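Local structure of N(G),N(G)-dimethylarginine dimethylaminohydrolase (Pseudomonas aeruginosa, 3RHY) at residues R211-A216 with I233-S238. The protein hydrolyses N(omega)-methylated arginines, turning asymmetric dimethylarginine into L-citrulline and dimethylamine and monomethylarginine into L-citrulline and methylamine. Numbering follows the deposited sequence.
Sequences RVIMPA and IEVDTS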
ATOM      1  N   ARG A 211       0.524  -4.135  15.425  1.00 31.95           N
ATOM      2  CA  ARG A 211      -0.836  -3.607  15.371  1.00 30.44           C
ATOM      3  C   ARG A 211      -1.265  -3.879  13.946  1.00 32.11           C
ATOM      4  O   ARG A 211      -0.424  -3.980  13.049  1.00 32.78           O
ATOM      5  CB  ARG A 211      -0.905  -2.097  15.591  1.00 29.45           C
ATOM      6  CG  ARG A 211      -0.688  -1.609  17.008  1.00 28.44           C
ATOM      7  CD  ARG A 211       0.780  -1.476  17.318  1.00 27.11           C
ATOM      8  NE  ARG A 211       0.998  -0.536  18.410  1.00 27.44           N
ATOM      9  CZ  ARG A 211       2.168  -0.348  19.012  1.00 26.15           C
ATOM     10  NH1 ARG A 211       2.274   0.530  19.994  1.00 25.97           N
ATOM     11  NH2 ARG A 211       3.225  -1.053  18.638  1.00 24.75           N
ATOM     12  N   VAL A 212      -2.566  -4.019  13.740  1.00 31.68           N
ATOM     13  CA  VAL A 212      -3.108  -4.248  12.415  1.00 30.94           C
ATOM     14  C   VAL A 212      -4.235  -3.253  12.243  1.00 32.07           C
ATOM     15  O   VAL A 212      -5.271  -3.378  12.891  1.00 32.05           O
ATOM     16  CB  VAL A 212      -3.699  -5.658  12.253  1.00 31.40           C
ATOM     17  CG1 VAL A 212      -4.409  -5.761  10.907  1.00 32.75           C
ATOM     18  CG2 VAL A 212      -2.601  -6.708  12.336  1.00 30.11           C
ATOM     19  N   ILE A 213      -4.024  -2.250  11.399  1.00 31.54           N
ATOM     20  CA  ILE A 213      -5.063  -1.263  11.149  1.00 33.12           C
ATOM     21  C   ILE A 213      -5.909  -1.759   9.982  1.00 33.15           C
ATOM     22  O   ILE A 213      -5.391  -2.081   8.913  1.00 33.68           O
ATOM     23  CB  ILE A 213      -4.462   0.131  10.827  1.00 32.39           C
ATOM     24  CG1 ILE A 213      -3.785   0.702  12.080  1.00 31.86           C
ATOM     25  CG2 ILE A 213      -5.557   1.076  10.340  1.00 30.37           C
ATOM     26  CD1 ILE A 213      -2.927   1.933  11.825  1.00 31.39           C
ATOM     27  N   MET A 214      -7.216  -1.821  10.198  1.00 35.87           N
ATOM     28  CA  MET A 214      -8.132  -2.313   9.179  1.00 35.33           C
ATOM     29  C   MET A 214      -9.348  -1.411   9.033  1.00 34.45           C
ATOM     30  O   MET A 214      -9.670  -0.636   9.928  1.00 34.77           O
ATOM     31  CB  MET A 214      -8.602  -3.712   9.563  1.00 36.71           C
ATOM     32  CG  MET A 214      -9.505  -3.718  10.793  1.00 37.41           C
ATOM     33  SD  MET A 214     -10.177  -5.355  11.172  1.00 40.19           S
ATOM     34  CE  MET A 214     -11.333  -5.578   9.773  1.00 38.23           C
ATOM     35  N   PRO A 215     -10.050  -1.513   7.900  1.00 35.31           N
ATOM     36  CA  PRO A 215     -11.237  -0.682   7.686  1.00 36.03           C
ATOM     37  C   PRO A 215     -12.335  -1.086   8.658  1.00 38.26           C
ATOM     38  O   PRO A 215     -12.479  -2.262   8.973  1.00 37.68           O
ATOM     39  CB  PRO A 215     -11.607  -0.982   6.240  1.00 34.58           C
ATOM     40  CG  PRO A 215     -11.147  -2.393   6.059  1.00 33.45           C
ATOM     41  CD  PRO A 215      -9.802  -2.385   6.738  1.00 35.30           C
ATOM     42  N   ALA A 216     -13.097  -0.114   9.143  1.00 39.44           N
ATOM     43  CA  ALA A 216     -14.173  -0.423  10.073  1.00 43.65           C
ATOM     44  C   ALA A 216     -15.360  -1.039   9.326  1.00 45.16           C
ATOM     45  O   ALA A 216     -15.623  -0.692   8.176  1.00 43.94           O
ATOM     46  CB  ALA A 216     -14.609   0.843  10.803  1.00 42.52           C
ATOM     47  N   ILE A 233      -6.916  -2.389  15.124  1.00 34.11           N
ATOM     48  CA  ILE A 233      -7.350  -1.012  15.212  1.00 34.50           C
ATOM     49  C   ILE A 233      -8.125  -0.792  13.923  1.00 35.28           C
ATOM     50  O   ILE A 233      -7.585  -0.949  12.827  1.00 34.18           O
ATOM     51  CB  ILE A 233      -6.177  -0.023  15.257  1.00 34.82           C
ATOM     52  CG1 ILE A 233      -5.281  -0.319  16.462  1.00 33.37           C
ATOM     53  CG2 ILE A 233      -6.722   1.404  15.348  1.00 34.04           C
ATOM     54  CD1 ILE A 233      -4.144   0.670  16.626  1.00 32.92           C
ATOM     55  N   GLU A 234      -9.398  -0.457  14.047  1.00 35.58           N
ATOM     56  CA  GLU A 234     -10.190  -0.241  12.860  1.00 38.70           C
ATOM     57  C   GLU A 234     -10.492   1.228  12.670  1.00 38.58           C
ATOM     58  O   GLU A 234     -10.780   1.953  13.622  1.00 37.52           O
ATOM     59  CB  GLU A 234     -11.474  -1.073  12.923  1.00 41.45           C
ATOM     60  CG  GLU A 234     -12.185  -1.046  14.253  1.00 46.18           C
ATOM     61  CD  GLU A 234     -12.981  -2.317  14.495  1.00 47.64           C
ATOM     62  OE1 GLU A 234     -13.758  -2.716  13.606  1.00 47.24           O
ATOM     63  OE2 GLU A 234     -12.830  -2.914  15.580  1.00 50.96           O
ATOM     64  N   VAL A 235     -10.379   1.661  11.421  1.00 38.75           N
ATOM     65  CA  VAL A 235     -10.628   3.040  11.057  1.00 39.34           C
ATOM     66  C   VAL A 235     -11.590   3.055   9.888  1.00 39.57           C
ATOM     67  O   VAL A 235     -11.458   2.271   8.949  1.00 40.77           O
ATOM     68  CB  VAL A 235      -9.325   3.760  10.644  1.00 39.19           C
ATOM     69  CG1 VAL A 235      -9.640   5.175  10.171  1.00 39.76           C
ATOM     70  CG2 VAL A 235      -8.366   3.804  11.822  1.00 36.64           C
ATOM     71  N   ASP A 236     -12.562   3.951   9.957  1.00 38.66           N
ATOM     72  CA  ASP A 236     -13.551   4.077   8.906  1.00 38.68           C
ATOM     73  C   ASP A 236     -12.963   4.824   7.715  1.00 38.29           C
ATOM     74  O   ASP A 236     -12.636   6.007   7.816  1.00 37.44           O
ATOM     75  CB  ASP A 236     -14.779   4.818   9.443  1.00 36.81           C
ATOM     76  CG  ASP A 236     -15.872   4.966   8.405  1.00 38.74           C
ATOM     77  OD1 ASP A 236     -15.887   4.174   7.439  1.00 37.81           O
ATOM     78  OD2 ASP A 236     -16.725   5.869   8.568  1.00 39.88           O
ATOM     79  N   THR A 237     -12.823   4.122   6.593  1.00 38.04           N
ATOM     80  CA  THR A 237     -12.285   4.712   5.371  1.00 38.86           C
ATOM     81  C   THR A 237     -13.297   4.554   4.233  1.00 39.90           C
ATOM     82  O   THR A 237     -12.923   4.288   3.091  1.00 40.55           O
ATOM     83  CB  THR A 237     -10.965   4.030   4.958  1.00 37.16           C
ATOM     84  OG1 THR A 237     -11.207   2.641   4.713  1.00 38.40           O
ATOM     85  CG2 THR A 237      -9.912   4.167   6.063  1.00 36.42           C
ATOM     86  N   SER A 238     -14.577   4.731   4.546  1.00 40.48           N
ATOM     87  CA  SER A 238     -15.632   4.584   3.544  1.00 41.55           C
ATOM     88  C   SER A 238     -15.562   5.561   2.363  1.00 41.46           C
ATOM     89  O   SER A 238     -15.973   5.219   1.257  1.00 42.37           O
ATOM     90  CB  SER A 238     -17.007   4.679   4.210  1.00 39.31           C
ATOM     91  OG  SER A 238     -17.160   5.899   4.907  1.00 41.93           O
TER
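With CG1 anti to the carbonyl carbon in both I213 (chi1 -68°) and I233 (chi1 -59°), the two isoleucines meet on one face of the sheet; in I213 this turns CG1 to I233 CB at 4.0 Å and lays CG2 alongside V235 CG2 at 4.2 Å. Helix 28-42 packs over this face. On the reverse face M214 and E234 extend side by side, M214 CG 3.9 Å from E234 CB, towards helix 219-228, where R222 forms a salt bridge with the E234 carboxylate. A parallel ladder joins strands 211-215 and 231-235, linked through helix 219-228 in a beta-alpha-beta unit. I233 N donates to V212 O, M214 N to I233 O (2.8 Å) and V235 N to M214 O (2.8 Å), the last almost head-on to the carbonyl. A216 N instead meets V235 O from well above the carbonyl plane, its N-H...O bent to 140°; V235 O also receives the CA-H of P215, which, as a proline, has no N-H to give. Beyond, the T237 side chain lies about 9 Å from that of C249, the probable nucleophile. Backbone bonds thus hold the pair, between an apolar face and one joining buried M214 with the E234-R222 salt bridge.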